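PDB 5XYV: protein deadlock from Drosophila melanogaster, which binds the chromoshadow domain of Rhino through its N-terminal region, joins the Rhino-Deadlock-Cutoff complex of the piRNA pathway and is required for oogenesis and germline maintenance. Local coordinates for residues C[12-16]-C[36-40]. Residues are numbered along the deposited sequence; the frame is centred on the assembly and turned at random.
Sequences KLSCW and FFKGF
Trp16 carries most of the contact, its indole meeting Phe37 and Phe40 on the same side of its plane, Phe37 over the face and Phe40 beside the CE3-CZ3 flank. CB points toward residues 36-40, and with CG anti to the backbone N (chi1 -178°) the indole is carried across to the partner helix. CB comes first, beside CE2 of Phe40 at 3.8 Å. The pyrrole part, from CG to CE2, passes under the edge of Phe37: CD1 of that ring stands over the indole face, 3.5 Å from Trp16 CE2, in an edge-to-face pair with planes at 56°. Farther out, CE3 lies over a face of Phe40, toward its rim, 3.8 Å from Phe40 CG, and CZ3 touches Phe40 CB; the rings meet obliquely. At the tip, CZ2 meets Phe37 CB, while CH2 comes against the backbone of the partner helix and lies 4.0 Å from Phe36 CB. Phe37 CA sits above the six-membered ring in a CH-pi contact, 4.1 Å from its centroid. Around this aromatic cluster, Leu13 CD2 packs in plane at the edge of Phe37, 3.9 Å from CZ, and the edge of Phe40 points at the Lys12 carbonyl, with CZ 3.2 Å from Lys12 O. Replacing Trp16 by an alanine removes the indole and is likely to open a gap between the helices, leaving Phe37 and Phe40 without the surface they pack on. The contact joins helices 9-23 and 30-45 as an antiparallel hairpin, the local axes 11.6 Å apart at 142°. Trp44 extends the cluster along helix 30-45, whereas Cys15 and Phe36 pack against Phe30 and Met23 of the Rhino chain, so this Rhino-binding region meets its partner with both helices.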
# COMPACT_ATOMS: atom_id res chain seq x y z
N LYS C 12 -11.74 -8.52 17.22
CA LYS C 12 -10.52 -7.72 17.27
C LYS C 12 -9.57 -8.22 18.37
O LYS C 12 -8.36 -8.28 18.18
CB LYS C 12 -10.85 -6.26 17.47
CG LYS C 12 -11.71 -5.64 16.39
CD LYS C 12 -12.38 -4.38 16.92
CE LYS C 12 -13.22 -3.74 15.85
NZ LYS C 12 -13.95 -2.56 16.36
N LEU C 13 -10.12 -8.60 19.51
CA LEU C 13 -9.27 -9.12 20.59
C LEU C 13 -8.55 -10.42 20.19
O LEU C 13 -7.39 -10.63 20.55
CB LEU C 13 -10.10 -9.33 21.87
CG LEU C 13 -10.67 -8.05 22.49
CD1 LEU C 13 -11.23 -8.27 23.90
CD2 LEU C 13 -9.65 -6.92 22.48
N SER C 14 -9.22 -11.29 19.44
CA SER C 14 -8.62 -12.52 18.93
C SER C 14 -7.47 -12.21 17.99
O SER C 14 -6.39 -12.81 18.08
CB SER C 14 -9.67 -13.36 18.21
OG SER C 14 -10.69 -13.73 19.12
N CYS C 15 -7.69 -11.25 17.10
CA CYS C 15 -6.65 -10.79 16.21
C CYS C 15 -5.48 -10.19 16.98
O CYS C 15 -4.34 -10.38 16.61
CB CYS C 15 -7.19 -9.76 15.20
SG CYS C 15 -8.29 -10.43 13.96
N TRP C 16 -5.78 -9.49 18.08
CA TRP C 16 -4.71 -8.96 18.92
C TRP C 16 -3.92 -10.11 19.49
O TRP C 16 -2.69 -10.08 19.51
CB TRP C 16 -5.26 -8.09 20.07
CG TRP C 16 -4.17 -7.49 20.93
CD1 TRP C 16 -3.93 -7.74 22.26
CD2 TRP C 16 -3.19 -6.52 20.52
NE1 TRP C 16 -2.85 -6.99 22.69
CE2 TRP C 16 -2.38 -6.24 21.64
CE3 TRP C 16 -2.90 -5.88 19.31
CZ2 TRP C 16 -1.32 -5.33 21.59
CZ3 TRP C 16 -1.84 -4.99 19.26
CH2 TRP C 16 -1.07 -4.72 20.39
N PHE C 36 0.49 0.49 21.47
CA PHE C 36 0.14 -0.23 20.26
C PHE C 36 -1.27 -0.79 20.30
O PHE C 36 -1.98 -0.77 19.30
CB PHE C 36 1.13 -1.38 20.01
CG PHE C 36 2.40 -0.94 19.37
CD1 PHE C 36 2.37 0.04 18.39
CD2 PHE C 36 3.61 -1.47 19.76
CE1 PHE C 36 3.55 0.47 17.81
CE2 PHE C 36 4.78 -1.05 19.17
CZ PHE C 36 4.75 -0.08 18.21
N PHE C 37 -1.68 -1.28 21.47
CA PHE C 37 -3.03 -1.81 21.59
C PHE C 37 -4.08 -0.71 21.43
O PHE C 37 -5.12 -0.92 20.79
CB PHE C 37 -3.22 -2.52 22.94
CG PHE C 37 -4.61 -3.07 23.12
CD1 PHE C 37 -5.08 -4.10 22.31
CD2 PHE C 37 -5.45 -2.56 24.11
CE1 PHE C 37 -6.36 -4.60 22.47
CE2 PHE C 37 -6.72 -3.06 24.29
CZ PHE C 37 -7.18 -4.08 23.47
N LYS C 38 -3.80 0.46 22.00
CA LYS C 38 -4.71 1.59 21.88
C LYS C 38 -4.85 2.07 20.43
O LYS C 38 -5.92 2.44 19.99
CB LYS C 38 -4.23 2.75 22.76
CG LYS C 38 -5.16 3.96 22.76
CD LYS C 38 -4.65 5.01 23.74
CE LYS C 38 -5.55 6.22 23.81
NZ LYS C 38 -4.97 7.20 24.77
N GLY C 39 -3.75 2.04 19.69
CA GLY C 39 -3.80 2.38 18.28
C GLY C 39 -4.40 1.25 17.45
O GLY C 39 -4.95 1.49 16.38
N PHE C 40 -4.28 0.02 17.93
CA PHE C 40 -4.91 -1.11 17.25
C PHE C 40 -6.42 -0.99 17.26
O PHE C 40 -7.08 -1.28 16.28
CB PHE C 40 -4.47 -2.42 17.91
CG PHE C 40 -5.30 -3.61 17.53
CD1 PHE C 40 -5.16 -4.21 16.28
CD2 PHE C 40 -6.20 -4.15 18.44
CE1 PHE C 40 -5.93 -5.33 15.93
CE2 PHE C 40 -6.94 -5.29 18.11
CZ PHE C 40 -6.81 -5.87 16.85